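Local structure of reducing end xylose-releasing exo-oligoxylanase (Bacillus halodurans, 1WU4) at residues A79-K85 against F139-W144; T238-E243 against R305-G310; I288-A293 against S334-A340. The protein hydrolyses xylooligosaccharides of three or more units, releasing xylose from the reducing end with inversion of the anomeric configuration. The protein carries 1 engineered substitution. One frame throughout, in Å; residues are numbered along the deposited sequence.

Contact 1: residues A79-K85 against F139-W144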
ATOM      1  N   ALA A  79      -2.985   9.745  -7.334  1.00  9.55           N
ATOM      2  CA  ALA A  79      -3.069  11.070  -7.935  1.00 11.30           C
ATOM      3  C   ALA A  79      -1.708  11.695  -8.222  1.00  9.84           C
ATOM      4  O   ALA A  79      -1.502  12.265  -9.295  1.00 11.28           O
ATOM      5  CB  ALA A  79      -3.896  11.997  -7.050  1.00 10.16           C
ATOM      6  N   VAL A  80      -0.771  11.599  -7.283  1.00 10.03           N
ATOM      7  CA  VAL A  80       0.537  12.189  -7.533  1.00  9.97           C
ATOM      8  C   VAL A  80       1.286  11.405  -8.614  1.00  8.94           C
ATOM      9  O   VAL A  80       2.009  11.996  -9.412  1.00 10.15           O
ATOM     10  CB  VAL A  80       1.383  12.308  -6.231  1.00 10.37           C
ATOM     11  CG1 VAL A  80       1.749  10.938  -5.690  1.00 10.57           C
ATOM     12  CG2 VAL A  80       2.620  13.150  -6.502  1.00 12.29           C
ATOM     13  N   GLN A  81       1.098  10.088  -8.662  1.00  9.84           N
ATOM     14  CA  GLN A  81       1.748   9.287  -9.699  1.00  9.68           C
ATOM     15  C   GLN A  81       1.198   9.682 -11.073  1.00 10.31           C
ATOM     16  O   GLN A  81       1.911   9.638 -12.076  1.00 12.64           O
ATOM     17  CB  GLN A  81       1.502   7.790  -9.477  1.00  9.92           C
ATOM     18  CG  GLN A  81       2.235   7.176  -8.288  1.00  9.77           C
ATOM     19  CD  GLN A  81       3.743   7.307  -8.391  1.00  9.48           C
ATOM     20  OE1 GLN A  81       4.298   7.397  -9.488  1.00 10.36           O
ATOM     21  NE2 GLN A  81       4.417   7.302  -7.245  1.00  9.84           N
ATOM     22  N   MET A  82      -0.074  10.078 -11.104  1.00 10.14           N
ATOM     23  CA  MET A  82      -0.739  10.469 -12.347  1.00 12.25           C
ATOM     24  C   MET A  82      -0.636  11.964 -12.646  1.00 12.06           C
ATOM     25  O   MET A  82      -1.203  12.450 -13.628  1.00 13.71           O
ATOM     26  CB  MET A  82      -2.216  10.065 -12.298  1.00 12.80           C
ATOM     27  CG  MET A  82      -2.460   8.566 -12.239  1.00 17.34           C
ATOM     28  SD  MET A  82      -1.874   7.699 -13.707  1.00 18.78           S
ATOM     29  CE  MET A  82      -3.045   8.274 -14.921  1.00 22.20           C
ATOM     30  N   ASP A  83       0.085  12.689 -11.799  1.00 13.04           N
ATOM     31  CA  ASP A  83       0.262  14.125 -11.969  1.00 10.65           C
ATOM     32  C   ASP A  83      -1.076  14.861 -11.979  1.00 13.48           C
ATOM     33  O   ASP A  83      -1.339  15.689 -12.850  1.00 15.81           O
ATOM     34  CB  ASP A  83       1.038  14.417 -13.261  1.00 14.08           C
ATOM     35  CG  ASP A  83       1.564  15.839 -13.317  1.00 15.14           C
ATOM     36  OD1 ASP A  83       1.884  16.395 -12.246  1.00 17.30           O
ATOM     37  OD2 ASP A  83       1.679  16.395 -14.430  1.00 20.17           O
ATOM     38  N   ARG A  84      -1.919  14.542 -11.003  1.00 11.18           N
ATOM     39  CA  ARG A  84      -3.224  15.179 -10.875  1.00 10.34           C
ATOM     40  C   ARG A  84      -3.327  15.871  -9.517  1.00 10.49           C
ATOM     41  O   ARG A  84      -3.905  15.338  -8.573  1.00 11.49           O
ATOM     42  CB  ARG A  84      -4.339  14.142 -11.042  1.00 10.91           C
ATOM     43  CG  ARG A  84      -4.516  13.645 -12.480  1.00 12.30           C
ATOM     44  CD  ARG A  84      -4.929  14.784 -13.411  1.00 13.13           C
ATOM     45  NE  ARG A  84      -6.232  15.340 -13.055  1.00 13.71           N
ATOM     46  CZ  ARG A  84      -7.398  14.781 -13.366  1.00 15.11           C
ATOM     47  NH1 ARG A  84      -7.435  13.643 -14.049  1.00 16.78           N
ATOM     48  NH2 ARG A  84      -8.530  15.357 -12.987  1.00 15.87           N
ATOM     49  N   LYS A  85      -2.753  17.068  -9.435  1.00 11.55           N
ATOM     50  CA  LYS A  85      -2.747  17.858  -8.208  1.00 10.20           C
ATOM     51  C   LYS A  85      -4.156  18.243  -7.761  1.00 11.27           C
ATOM     52  O   LYS A  85      -4.425  18.355  -6.565  1.00 12.52           O
ATOM     53  CB  LYS A  85      -1.908  19.122  -8.418  1.00 12.21           C
ATOM     54  CG  LYS A  85      -1.668  19.948  -7.161  1.00 13.22           C
ATOM     55  CD  LYS A  85      -0.765  21.139  -7.469  1.00 15.35           C
ATOM     56  CE  LYS A  85      -0.349  21.879  -6.208  1.00 15.73           C
ATOM     57  NZ  LYS A  85      -1.517  22.451  -5.483  1.00 18.01           N
ATOM     58  N   PHE A 139       6.099  13.122  -2.295  1.00  8.90           N
ATOM     59  CA  PHE A 139       6.060  13.116  -3.755  1.00  8.62           C
ATOM     60  C   PHE A 139       5.357  14.366  -4.287  1.00  8.30           C
ATOM     61  O   PHE A 139       5.795  14.957  -5.275  1.00 10.58           O
ATOM     62  CB  PHE A 139       5.349  11.863  -4.283  1.00  9.50           C
ATOM     63  CG  PHE A 139       6.152  10.587  -4.149  1.00  9.21           C
ATOM     64  CD1 PHE A 139       7.504  10.608  -3.815  1.00 11.31           C
ATOM     65  CD2 PHE A 139       5.547   9.359  -4.397  1.00  8.24           C
ATOM     66  CE1 PHE A 139       8.239   9.417  -3.735  1.00  9.23           C
ATOM     67  CE2 PHE A 139       6.271   8.169  -4.321  1.00  9.48           C
ATOM     68  CZ  PHE A 139       7.619   8.198  -3.991  1.00 10.49           C
ATOM     69  N   ALA A 140       4.272  14.771  -3.629  1.00  9.79           N
ATOM     70  CA  ALA A 140       3.535  15.961  -4.045  1.00 11.02           C
ATOM     71  C   ALA A 140       4.442  17.187  -3.947  1.00 11.17           C
ATOM     72  O   ALA A 140       4.482  18.024  -4.847  1.00 11.62           O
ATOM     73  CB  ALA A 140       2.306  16.148  -3.163  1.00 10.35           C
ATOM     74  N   SER A 141       5.169  17.293  -2.841  1.00 11.53           N
ATOM     75  CA  SER A 141       6.080  18.412  -2.644  1.00 11.08           C
ATOM     76  C   SER A 141       7.119  18.457  -3.758  1.00 12.11           C
ATOM     77  O   SER A 141       7.423  19.519  -4.302  1.00 12.91           O
ATOM     78  CB  SER A 141       6.792  18.279  -1.296  1.00 11.46           C
ATOM     79  OG  SER A 141       7.744  19.318  -1.117  1.00 12.81           O
ATOM     80  N   HIS A 142       7.659  17.293  -4.098  1.00 12.33           N
ATOM     81  CA  HIS A 142       8.687  17.204  -5.124  1.00 12.51           C
ATOM     82  C   HIS A 142       8.196  17.483  -6.541  1.00 12.99           C
ATOM     83  O   HIS A 142       8.916  18.081  -7.343  1.00 15.19           O
ATOM     84  CB  HIS A 142       9.359  15.832  -5.038  1.00 11.01           C
ATOM     85  CG  HIS A 142       9.959  15.552  -3.696  1.00 11.62           C
ATOM     86  ND1 HIS A 142      10.366  14.295  -3.303  1.00 10.90           N
ATOM     87  CD2 HIS A 142      10.205  16.372  -2.646  1.00 11.09           C
ATOM     88  CE1 HIS A 142      10.831  14.351  -2.068  1.00 11.02           C
ATOM     89  NE2 HIS A 142      10.744  15.600  -1.646  1.00 12.29           N
ATOM     90  N   ARG A 143       6.971  17.073  -6.855  1.00 12.11           N
ATOM     91  CA  ARG A 143       6.435  17.309  -8.191  1.00 11.53           C
ATOM     92  C   ARG A 143       5.857  18.706  -8.374  1.00 13.10           C
ATOM     93  O   ARG A 143       6.049  19.330  -9.419  1.00 14.34           O
ATOM     94  CB  ARG A 143       5.327  16.306  -8.533  1.00 11.00           C
ATOM     95  CG  ARG A 143       5.751  14.853  -8.606  1.00 12.67           C
ATOM     96  CD  ARG A 143       4.791  14.050  -9.487  1.00 12.21           C
ATOM     97  NE  ARG A 143       4.972  14.372 -10.902  1.00 12.84           N
ATOM     98  CZ  ARG A 143       4.403  13.711 -11.908  1.00 10.55           C
ATOM     99  NH1 ARG A 143       3.599  12.684 -11.669  1.00 11.42           N
ATOM    100  NH2 ARG A 143       4.654  14.067 -13.160  1.00 13.74           N
ATOM    101  N   TRP A 144       5.158  19.195  -7.356  1.00 14.11           N
ATOM    102  CA  TRP A 144       4.480  20.486  -7.454  1.00 12.79           C
ATOM    103  C   TRP A 144       4.972  21.615  -6.561  1.00 16.89           C
ATOM    104  O   TRP A 144       4.607  22.775  -6.771  1.00 17.31           O
ATOM    105  CB  TRP A 144       2.985  20.273  -7.201  1.00 13.68           C
ATOM    106  CG  TRP A 144       2.415  19.108  -7.956  1.00 12.46           C
ATOM    107  CD1 TRP A 144       2.575  18.839  -9.283  1.00 13.93           C
ATOM    108  CD2 TRP A 144       1.577  18.066  -7.434  1.00 10.86           C
ATOM    109  NE1 TRP A 144       1.890  17.699  -9.626  1.00 12.26           N
ATOM    110  CE2 TRP A 144       1.267  17.204  -8.511  1.00 10.96           C
ATOM    111  CE3 TRP A 144       1.055  17.778  -6.166  1.00 10.07           C
ATOM    112  CZ2 TRP A 144       0.459  16.072  -8.357  1.00 11.82           C
ATOM    113  CZ3 TRP A 144       0.250  16.649  -6.014  1.00 11.03           C
ATOM    114  CH2 TRP A 144      -0.038  15.812  -7.105  1.00 11.08           C
TER
HETATM  115  O   HOH W   1       3.103  11.558 -14.394  1.00 27.59           O
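R143 and W144, at the end of helix 127-144, close over V80 and the turn that follows it. The side chain of R143 can be followed outward. Its CB lies against the face of the W144 ring opposite the one that K85 covers. CG skirts the methyl CG2 of V80, and R143 CD rests on V80 CG2 at 3.8 Å. The chain then bends at chi3 (73°), bringing the guanidinium over D83: NE and CZ face OD1 and CB, and the carboxylate is stacked nearly flat on the guanidinium, planes 18° apart. The attraction is by charge alone, a long salt bridge of 3.7 Å from D83 OD1 to R143 NH2. R143 NH1 instead donates to V80 O (2.8 Å), which also accepts from D83 N in the Schellman motif ending helix 69-81. Here the carbonyls of V80 and Q81 lack the regular partner four residues on; a long arginine meets V80 O directly and Q81 O through water.

D83 OD1 takes a nearly straight bond (175°) from W144 NE1, 2.9 Å away and in the indole plane. The methylene chain of K85 spreads over one face of the W144 ring, CB 3.6 Å from the six-membered centroid, while NZ pairs with D89. Branched V80 is a knob among F139, A140, R143 and W144, its CG2 3.7 Å from F139 CB.

This is helix-to-helix packing of the (alpha/alpha)6 barrel, away from the catalytic residues. F88 of helix 85-99 packs against V80, A140 and W144, Y154 of helix 154-167 touches A140, and W379 meets F139 edge-to-face and R143 in a cation-pi contact.

Contact 2: residues T238-E243 against R305-G310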
ATOM      1  N   THR A 238       5.212 -22.118   1.216  1.00 11.84           N
ATOM      2  CA  THR A 238       4.202 -21.477   0.378  1.00 12.04           C
ATOM      3  C   THR A 238       4.460 -20.002   0.106  1.00 11.18           C
ATOM      4  O   THR A 238       3.958 -19.454  -0.876  1.00 11.73           O
ATOM      5  CB  THR A 238       2.827 -21.546   1.030  1.00 11.17           C
ATOM      6  OG1 THR A 238       2.847 -20.753   2.222  1.00 11.12           O
ATOM      7  CG2 THR A 238       2.472 -22.983   1.386  1.00 12.10           C
ATOM      8  N   GLY A 239       5.219 -19.364   0.991  1.00 10.94           N
ATOM      9  CA  GLY A 239       5.506 -17.948   0.843  1.00  9.96           C
ATOM     10  C   GLY A 239       4.362 -17.079   1.343  1.00  9.15           C
ATOM     11  O   GLY A 239       4.454 -15.853   1.302  1.00 10.57           O
ATOM     12  N   LEU A 240       3.298 -17.707   1.834  1.00  9.72           N
ATOM     13  CA  LEU A 240       2.128 -16.973   2.317  1.00  8.42           C
ATOM     14  C   LEU A 240       2.341 -16.328   3.685  1.00  9.73           C
ATOM     15  O   LEU A 240       2.862 -16.957   4.605  1.00 10.17           O
ATOM     16  CB  LEU A 240       0.914 -17.906   2.385  1.00 10.13           C
ATOM     17  CG  LEU A 240       0.543 -18.658   1.103  1.00  8.80           C
ATOM     18  CD1 LEU A 240      -0.673 -19.529   1.378  1.00 12.31           C
ATOM     19  CD2 LEU A 240       0.258 -17.681  -0.030  1.00 10.46           C
ATOM     20  N   ALA A 241       1.924 -15.070   3.809  1.00  9.05           N
ATOM     21  CA  ALA A 241       2.053 -14.335   5.063  1.00  8.97           C
ATOM     22  C   ALA A 241       0.681 -14.133   5.695  1.00  8.33           C
ATOM     23  O   ALA A 241      -0.319 -13.979   4.992  1.00 10.23           O
ATOM     24  CB  ALA A 241       2.707 -12.977   4.810  1.00 10.01           C
ATOM     25  N   PRO A 242       0.615 -14.137   7.035  1.00  8.78           N
ATOM     26  CA  PRO A 242      -0.649 -13.947   7.750  1.00 10.02           C
ATOM     27  C   PRO A 242      -1.036 -12.473   7.720  1.00  7.97           C
ATOM     28  O   PRO A 242      -0.193 -11.614   7.451  1.00  9.15           O
ATOM     29  CB  PRO A 242      -0.316 -14.420   9.159  1.00 10.61           C
ATOM     30  CG  PRO A 242       1.114 -13.974   9.312  1.00 11.00           C
ATOM     31  CD  PRO A 242       1.723 -14.377   7.980  1.00  9.82           C
ATOM     32  N   GLU A 243      -2.302 -12.177   7.987  1.00  7.92           N
ATOM     33  CA  GLU A 243      -2.747 -10.788   8.002  1.00  8.89           C
ATOM     34  C   GLU A 243      -2.116 -10.048   9.184  1.00  7.89           C
ATOM     35  O   GLU A 243      -1.578  -8.955   9.017  1.00  8.68           O
ATOM     36  CB  GLU A 243      -4.270 -10.724   8.064  1.00  9.23           C
ATOM     37  CG  GLU A 243      -4.927 -11.202   6.783  1.00  9.29           C
ATOM     38  CD  GLU A 243      -6.426 -11.022   6.800  1.00  9.58           C
ATOM     39  OE1 GLU A 243      -7.106 -11.757   7.546  1.00 11.43           O
ATOM     40  OE2 GLU A 243      -6.920 -10.137   6.069  1.00 11.54           O
ATOM     41  N   ARG A 305      -9.426 -18.807   1.543  1.00 13.06           N
ATOM     42  CA  ARG A 305      -8.661 -18.250   2.640  1.00 10.68           C
ATOM     43  C   ARG A 305      -7.804 -19.492   2.901  1.00  9.91           C
ATOM     44  O   ARG A 305      -8.317 -20.616   2.843  1.00 10.91           O
ATOM     45  CB  ARG A 305      -9.541 -17.982   3.866  1.00 10.71           C
ATOM     46  CG  ARG A 305      -8.751 -17.543   5.106  1.00 10.98           C
ATOM     47  CD  ARG A 305      -9.582 -17.614   6.381  1.00  9.36           C
ATOM     48  NE  ARG A 305     -10.697 -16.670   6.394  1.00  9.59           N
ATOM     49  CZ  ARG A 305     -10.606 -15.394   6.757  1.00 10.67           C
ATOM     50  NH1 ARG A 305      -9.445 -14.882   7.144  1.00 13.09           N
ATOM     51  NH2 ARG A 305     -11.689 -14.629   6.750  1.00 11.20           N
ATOM     52  N   TYR A 306      -6.515 -19.313   3.152  1.00 11.20           N
ATOM     53  CA  TYR A 306      -5.637 -20.455   3.412  1.00  9.99           C
ATOM     54  C   TYR A 306      -4.845 -20.224   4.682  1.00 10.42           C
ATOM     55  O   TYR A 306      -4.524 -19.081   5.017  1.00  9.96           O
ATOM     56  CB  TYR A 306      -4.610 -20.636   2.289  1.00  9.51           C
ATOM     57  CG  TYR A 306      -5.170 -20.768   0.896  1.00 10.36           C
ATOM     58  CD1 TYR A 306      -5.578 -22.005   0.398  1.00 11.60           C
ATOM     59  CD2 TYR A 306      -5.299 -19.649   0.076  1.00 11.48           C
ATOM     60  CE1 TYR A 306      -6.103 -22.122  -0.887  1.00 12.20           C
ATOM     61  CE2 TYR A 306      -5.823 -19.755  -1.202  1.00 11.98           C
ATOM     62  CZ  TYR A 306      -6.224 -20.989  -1.678  1.00 11.10           C
ATOM     63  OH  TYR A 306      -6.760 -21.074  -2.941  1.00 13.80           O
ATOM     64  N   LYS A 307      -4.536 -21.301   5.398  1.00 11.16           N
ATOM     65  CA  LYS A 307      -3.673 -21.165   6.561  1.00 10.16           C
ATOM     66  C   LYS A 307      -2.361 -20.870   5.832  1.00 10.85           C
ATOM     67  O   LYS A 307      -2.227 -21.208   4.651  1.00 11.36           O
ATOM     68  CB  LYS A 307      -3.586 -22.481   7.338  1.00 13.74           C
ATOM     69  CG  LYS A 307      -4.928 -22.936   7.889  1.00 15.08           C
ATOM     70  CD  LYS A 307      -4.813 -24.174   8.769  1.00 22.89           C
ATOM     71  CE  LYS A 307      -4.285 -23.836  10.147  1.00 26.62           C
ATOM     72  NZ  LYS A 307      -4.331 -25.022  11.049  1.00 27.22           N
ATOM     73  N   ILE A 308      -1.393 -20.249   6.489  1.00 11.14           N
ATOM     74  CA  ILE A 308      -0.177 -19.929   5.758  1.00 11.26           C
ATOM     75  C   ILE A 308       0.589 -21.142   5.250  1.00 10.82           C
ATOM     76  O   ILE A 308       1.411 -21.015   4.348  1.00 11.06           O
ATOM     77  CB  ILE A 308       0.768 -18.998   6.564  1.00  9.91           C
ATOM     78  CG1 ILE A 308       1.233 -19.671   7.855  1.00 11.11           C
ATOM     79  CG2 ILE A 308       0.047 -17.683   6.864  1.00 11.25           C
ATOM     80  CD1 ILE A 308       2.323 -18.890   8.570  1.00 12.70           C
ATOM     81  N   ASP A 309       0.313 -22.321   5.798  1.00 11.00           N
ATOM     82  CA  ASP A 309       1.006 -23.515   5.327  1.00 11.79           C
ATOM     83  C   ASP A 309       0.339 -24.083   4.072  1.00 13.50           C
ATOM     84  O   ASP A 309       0.767 -25.106   3.539  1.00 15.17           O
ATOM     85  CB  ASP A 309       1.085 -24.578   6.433  1.00 12.59           C
ATOM     86  CG  ASP A 309      -0.251 -25.231   6.733  1.00 16.22           C
ATOM     87  OD1 ASP A 309      -1.284 -24.799   6.187  1.00 12.74           O
ATOM     88  OD2 ASP A 309      -0.263 -26.189   7.536  1.00 20.12           O
ATOM     89  N   GLY A 310      -0.714 -23.413   3.605  1.00 11.10           N
ATOM     90  CA  GLY A 310      -1.391 -23.855   2.398  1.00 11.92           C
ATOM     91  C   GLY A 310      -2.727 -24.550   2.576  1.00 12.52           C
ATOM     92  O   GLY A 310      -3.481 -24.683   1.611  1.00 13.61           O
TER
HETATM   93  O   HOH W   2      -9.654 -12.149   8.019  1.00 14.57           O
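I308, the residue most covered here, lays its branched CB against the backbone of the other segment, 3.5 Å from L240 O. Its CG2 reaches P242 N at 3.6 Å and also touches the proline ring at CD. A beta-branched side chain suits this place because its bulk begins at CB, right beside the L240 carbonyl and the P242 ring. L240 answers with CB beside I308 and with CD1, which reaches across to Y306 CB at 4.2 Å; F294 and F295 of helix 282-295 give the leucine further apolar neighbours.

T238 supplies the polar link. With chi1 at 66°, its OG1 lies between the backbone N and the carbonyl carbon, where it accepts from L240 N at 3.1 Å in an ST turn and donates to I308 O at 2.6 Å, so one hydroxyl ties two turns together. The second is a type I beta turn, K307 to G310, which follows strand 304-306. G310, at positive phi, also leaves room for T238 CG2.

Further along, E243 OE1 and R305 NH1 share a water, their direct salt bridge being long at 3.9 Å. E243 OE2 accepts from the backbone N of D263, the probable proton acceptor, while R305 NE pairs with E315.

Contact 3: residues I288-A293 against S334-A340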
ATOM      1  N   ILE A 288       8.632 -14.704  -4.131  1.00 10.12           N
ATOM      2  CA  ILE A 288       7.601 -14.536  -5.146  1.00  9.51           C
ATOM      3  C   ILE A 288       7.396 -15.853  -5.897  1.00  9.62           C
ATOM      4  O   ILE A 288       6.265 -16.221  -6.221  1.00 11.51           O
ATOM      5  CB  ILE A 288       7.960 -13.393  -6.123  1.00  9.85           C
ATOM      6  CG1 ILE A 288       7.937 -12.050  -5.375  1.00 10.30           C
ATOM      7  CG2 ILE A 288       6.987 -13.371  -7.292  1.00  9.86           C
ATOM      8  CD1 ILE A 288       6.638 -11.761  -4.634  1.00 13.20           C
ATOM      9  N   ASN A 289       8.482 -16.579  -6.154  1.00 10.10           N
ATOM     10  CA  ASN A 289       8.346 -17.857  -6.842  1.00  9.75           C
ATOM     11  C   ASN A 289       7.510 -18.820  -6.003  1.00 10.36           C
ATOM     12  O   ASN A 289       6.735 -19.601  -6.547  1.00 11.91           O
ATOM     13  CB  ASN A 289       9.716 -18.478  -7.133  1.00  9.85           C
ATOM     14  CG  ASN A 289      10.463 -17.752  -8.231  1.00 12.03           C
ATOM     15  OD1 ASN A 289       9.882 -16.962  -8.979  1.00 11.18           O
ATOM     16  ND2 ASN A 289      11.756 -18.030  -8.347  1.00 12.04           N
ATOM     17  N   LYS A 290       7.667 -18.761  -4.682  1.00 12.37           N
ATOM     18  CA  LYS A 290       6.902 -19.627  -3.785  1.00 11.59           C
ATOM     19  C   LYS A 290       5.408 -19.319  -3.858  1.00  8.76           C
ATOM     20  O   LYS A 290       4.583 -20.228  -3.998  1.00 10.82           O
ATOM     21  CB  LYS A 290       7.374 -19.460  -2.336  1.00 12.46           C
ATOM     22  CG  LYS A 290       8.771 -19.985  -2.049  1.00 15.11           C
ATOM     23  CD  LYS A 290       9.155 -19.714  -0.601  1.00 14.94           C
ATOM     24  CE  LYS A 290      10.618 -20.035  -0.352  1.00 17.00           C
ATOM     25  NZ  LYS A 290      11.035 -19.682   1.034  1.00 15.98           N
ATOM     26  N   ILE A 291       5.058 -18.039  -3.754  1.00 10.29           N
ATOM     27  CA  ILE A 291       3.658 -17.639  -3.805  1.00  9.78           C
ATOM     28  C   ILE A 291       3.035 -18.006  -5.148  1.00  8.75           C
ATOM     29  O   ILE A 291       1.952 -18.588  -5.205  1.00 10.49           O
ATOM     30  CB  ILE A 291       3.488 -16.119  -3.600  1.00 11.55           C
ATOM     31  CG1 ILE A 291       4.014 -15.704  -2.226  1.00 12.99           C
ATOM     32  CG2 ILE A 291       2.014 -15.748  -3.727  1.00 12.68           C
ATOM     33  CD1 ILE A 291       3.942 -14.205  -1.979  1.00 13.57           C
ATOM     34  N   GLN A 292       3.725 -17.665  -6.231  1.00 10.86           N
ATOM     35  CA  GLN A 292       3.202 -17.967  -7.553  1.00 10.02           C
ATOM     36  C   GLN A 292       3.107 -19.476  -7.777  1.00 10.57           C
ATOM     37  O   GLN A 292       2.149 -19.957  -8.381  1.00 11.84           O
ATOM     38  CB  GLN A 292       4.058 -17.280  -8.624  1.00  9.74           C
ATOM     39  CG  GLN A 292       4.008 -15.751  -8.517  1.00  9.41           C
ATOM     40  CD  GLN A 292       4.672 -15.039  -9.685  1.00 10.99           C
ATOM     41  OE1 GLN A 292       5.506 -15.610 -10.390  1.00 11.24           O
ATOM     42  NE2 GLN A 292       4.314 -13.773  -9.882  1.00  9.49           N
ATOM     43  N   ALA A 293       4.083 -20.227  -7.276  1.00 10.87           N
ATOM     44  CA  ALA A 293       4.042 -21.676  -7.424  1.00 11.47           C
ATOM     45  C   ALA A 293       2.806 -22.216  -6.703  1.00 11.45           C
ATOM     46  O   ALA A 293       2.128 -23.119  -7.197  1.00 13.27           O
ATOM     47  CB  ALA A 293       5.308 -22.305  -6.845  1.00 13.56           C
ATOM     48  N   SER A 334      10.795 -11.056  -9.471  1.00 11.10           N
ATOM     49  CA  SER A 334      11.259 -12.319 -10.045  1.00  9.97           C
ATOM     50  C   SER A 334      10.873 -12.326 -11.519  1.00  9.86           C
ATOM     51  O   SER A 334      10.068 -13.147 -11.965  1.00 11.65           O
ATOM     52  CB  SER A 334      10.610 -13.504  -9.329  1.00 13.10           C
ATOM     53  OG  SER A 334      11.245 -14.718  -9.698  1.00 11.87           O
ATOM     54  N   VAL A 335      11.460 -11.405 -12.275  1.00 10.89           N
ATOM     55  CA  VAL A 335      11.148 -11.275 -13.693  1.00 11.45           C
ATOM     56  C   VAL A 335      11.436 -12.523 -14.522  1.00 16.27           C
ATOM     57  O   VAL A 335      10.822 -12.730 -15.569  1.00 16.89           O
ATOM     58  CB  VAL A 335      11.889 -10.070 -14.311  1.00 14.96           C
ATOM     59  CG1 VAL A 335      11.490  -8.793 -13.587  1.00 15.86           C
ATOM     60  CG2 VAL A 335      13.385 -10.279 -14.233  1.00 19.03           C
ATOM     61  N   ASP A 336      12.362 -13.355 -14.054  1.00 14.92           N
ATOM     62  CA  ASP A 336      12.707 -14.584 -14.762  1.00 15.64           C
ATOM     63  C   ASP A 336      12.110 -15.805 -14.072  1.00 16.60           C
ATOM     64  O   ASP A 336      12.465 -16.942 -14.384  1.00 19.25           O
ATOM     65  CB  ASP A 336      14.228 -14.741 -14.847  1.00 19.96           C
ATOM     66  CG  ASP A 336      14.884 -13.637 -15.651  1.00 24.69           C
ATOM     67  OD1 ASP A 336      14.498 -13.445 -16.824  1.00 30.54           O
ATOM     68  OD2 ASP A 336      15.790 -12.964 -15.114  1.00 31.04           O
ATOM     69  N   GLY A 337      11.201 -15.564 -13.132  1.00 13.40           N
ATOM     70  CA  GLY A 337      10.570 -16.654 -12.411  1.00 12.09           C
ATOM     71  C   GLY A 337       9.763 -17.551 -13.329  1.00 12.53           C
ATOM     72  O   GLY A 337       9.277 -17.102 -14.365  1.00 13.80           O
ATOM     73  N   PRO A 338       9.590 -18.828 -12.970  1.00 12.05           N
ATOM     74  CA  PRO A 338       8.827 -19.764 -13.803  1.00 11.32           C
ATOM     75  C   PRO A 338       7.359 -19.405 -14.038  1.00 12.06           C
ATOM     76  O   PRO A 338       6.772 -19.821 -15.036  1.00 12.16           O
ATOM     77  CB  PRO A 338       9.000 -21.097 -13.069  1.00 15.13           C
ATOM     78  CG  PRO A 338       9.207 -20.688 -11.642  1.00 18.29           C
ATOM     79  CD  PRO A 338      10.117 -19.499 -11.767  1.00 11.62           C
ATOM     80  N   TYR A 339       6.770 -18.622 -13.139  1.00 12.71           N
ATOM     81  CA  TYR A 339       5.361 -18.250 -13.266  1.00 10.99           C
ATOM     82  C   TYR A 339       5.144 -16.753 -13.447  1.00 10.19           C
ATOM     83  O   TYR A 339       4.000 -16.294 -13.486  1.00 11.01           O
ATOM     84  CB  TYR A 339       4.597 -18.709 -12.022  1.00 12.82           C
ATOM     85  CG  TYR A 339       4.955 -20.112 -11.595  1.00 12.61           C
ATOM     86  CD1 TYR A 339       4.408 -21.221 -12.237  1.00 16.02           C
ATOM     87  CD2 TYR A 339       5.883 -20.329 -10.578  1.00 13.93           C
ATOM     88  CE1 TYR A 339       4.782 -22.519 -11.876  1.00 14.82           C
ATOM     89  CE2 TYR A 339       6.266 -21.615 -10.211  1.00 13.85           C
ATOM     90  CZ  TYR A 339       5.711 -22.704 -10.864  1.00 15.28           C
ATOM     91  OH  TYR A 339       6.099 -23.977 -10.510  1.00 16.26           O
ATOM     92  N   ALA A 340       6.227 -15.993 -13.562  1.00 10.86           N
ATOM     93  CA  ALA A 340       6.125 -14.542 -13.703  1.00 13.77           C
ATOM     94  C   ALA A 340       5.257 -14.106 -14.880  1.00 12.12           C
ATOM     95  O   ALA A 340       4.335 -13.304 -14.720  1.00 13.69           O
ATOM     96  CB  ALA A 340       7.517 -13.933 -13.823  1.00 15.39           C
TER
HETATM   97  O   HOH W   3       7.665 -17.186 -10.752  1.00 13.82           O
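Y339 lays its ring against A293, whose CA stands over one face, 4.0 Å from the ring centroid, in a CH-pi contact. The small CB of A293 touches the same ring at Y339 CE2 (3.6 Å); an alanine here lets the ring come close to the helix backbone. On the opposite face lies P338 CB, offset toward the rim, so the tyrosine is held between its own preceding proline and the helix.

The residue before A293, Q292, runs out extended from CG, and its CB packs on Y339 CB at 3.7 Å. Its OE1 comes near A340 N, but the angle is too poor for a bond; Q292 OE1 instead accepts from a water at 2.7 Å. The same water donates to N289 OD1 and accepts from Y339 N, so three polar atoms of helix and loop are satisfied at once. N289 OD1 has a second donor, S334 OG at 2.7 Å, which approaches tilted 33° from the carbonyl plane. With chi1 of -169°, S334 sends its hydroxyl anti to the backbone N and onto this oxygen. The short asparagine amide can offer OD1 to hydroxyl and water together, and serine is just long enough to reach it from the type I turn S334 to G337. G337 can bring its CA within 3.5 Å of N289 OD1 because it carries no side chain there.

The contact lays the loop between helices 320-329 and 340-348 along helix 282-295, far from the annotated catalytic residues. Q292 NE2 bonds to N327 O of helix 320-329 and to S331 OG just after it; I288 packs on A268 and I271 of helix 265-278.

In the fold
Followed from the N terminus, contact 1 comes first and stands apart: it closes the span from helix 69-81 to helix 127-144 before either of the others begins, and its centre is about 36 Å from that of contact 2. Contacts 2 and 3 cross. Contact 2 opens at 238-243, contact 3 opens on helix 282-295, then contact 2 closes at the end of strand 304-306 and the turn after it, and contact 3 just before helix 340-348. Their centres are about 16 Å apart and they touch, T238 and G239 packing on K290 and I291. Together they join the loop after helix 216-233, helix 282-295, the strand end with its turn, and the loop leading into helix 340-348 on one side of the barrel.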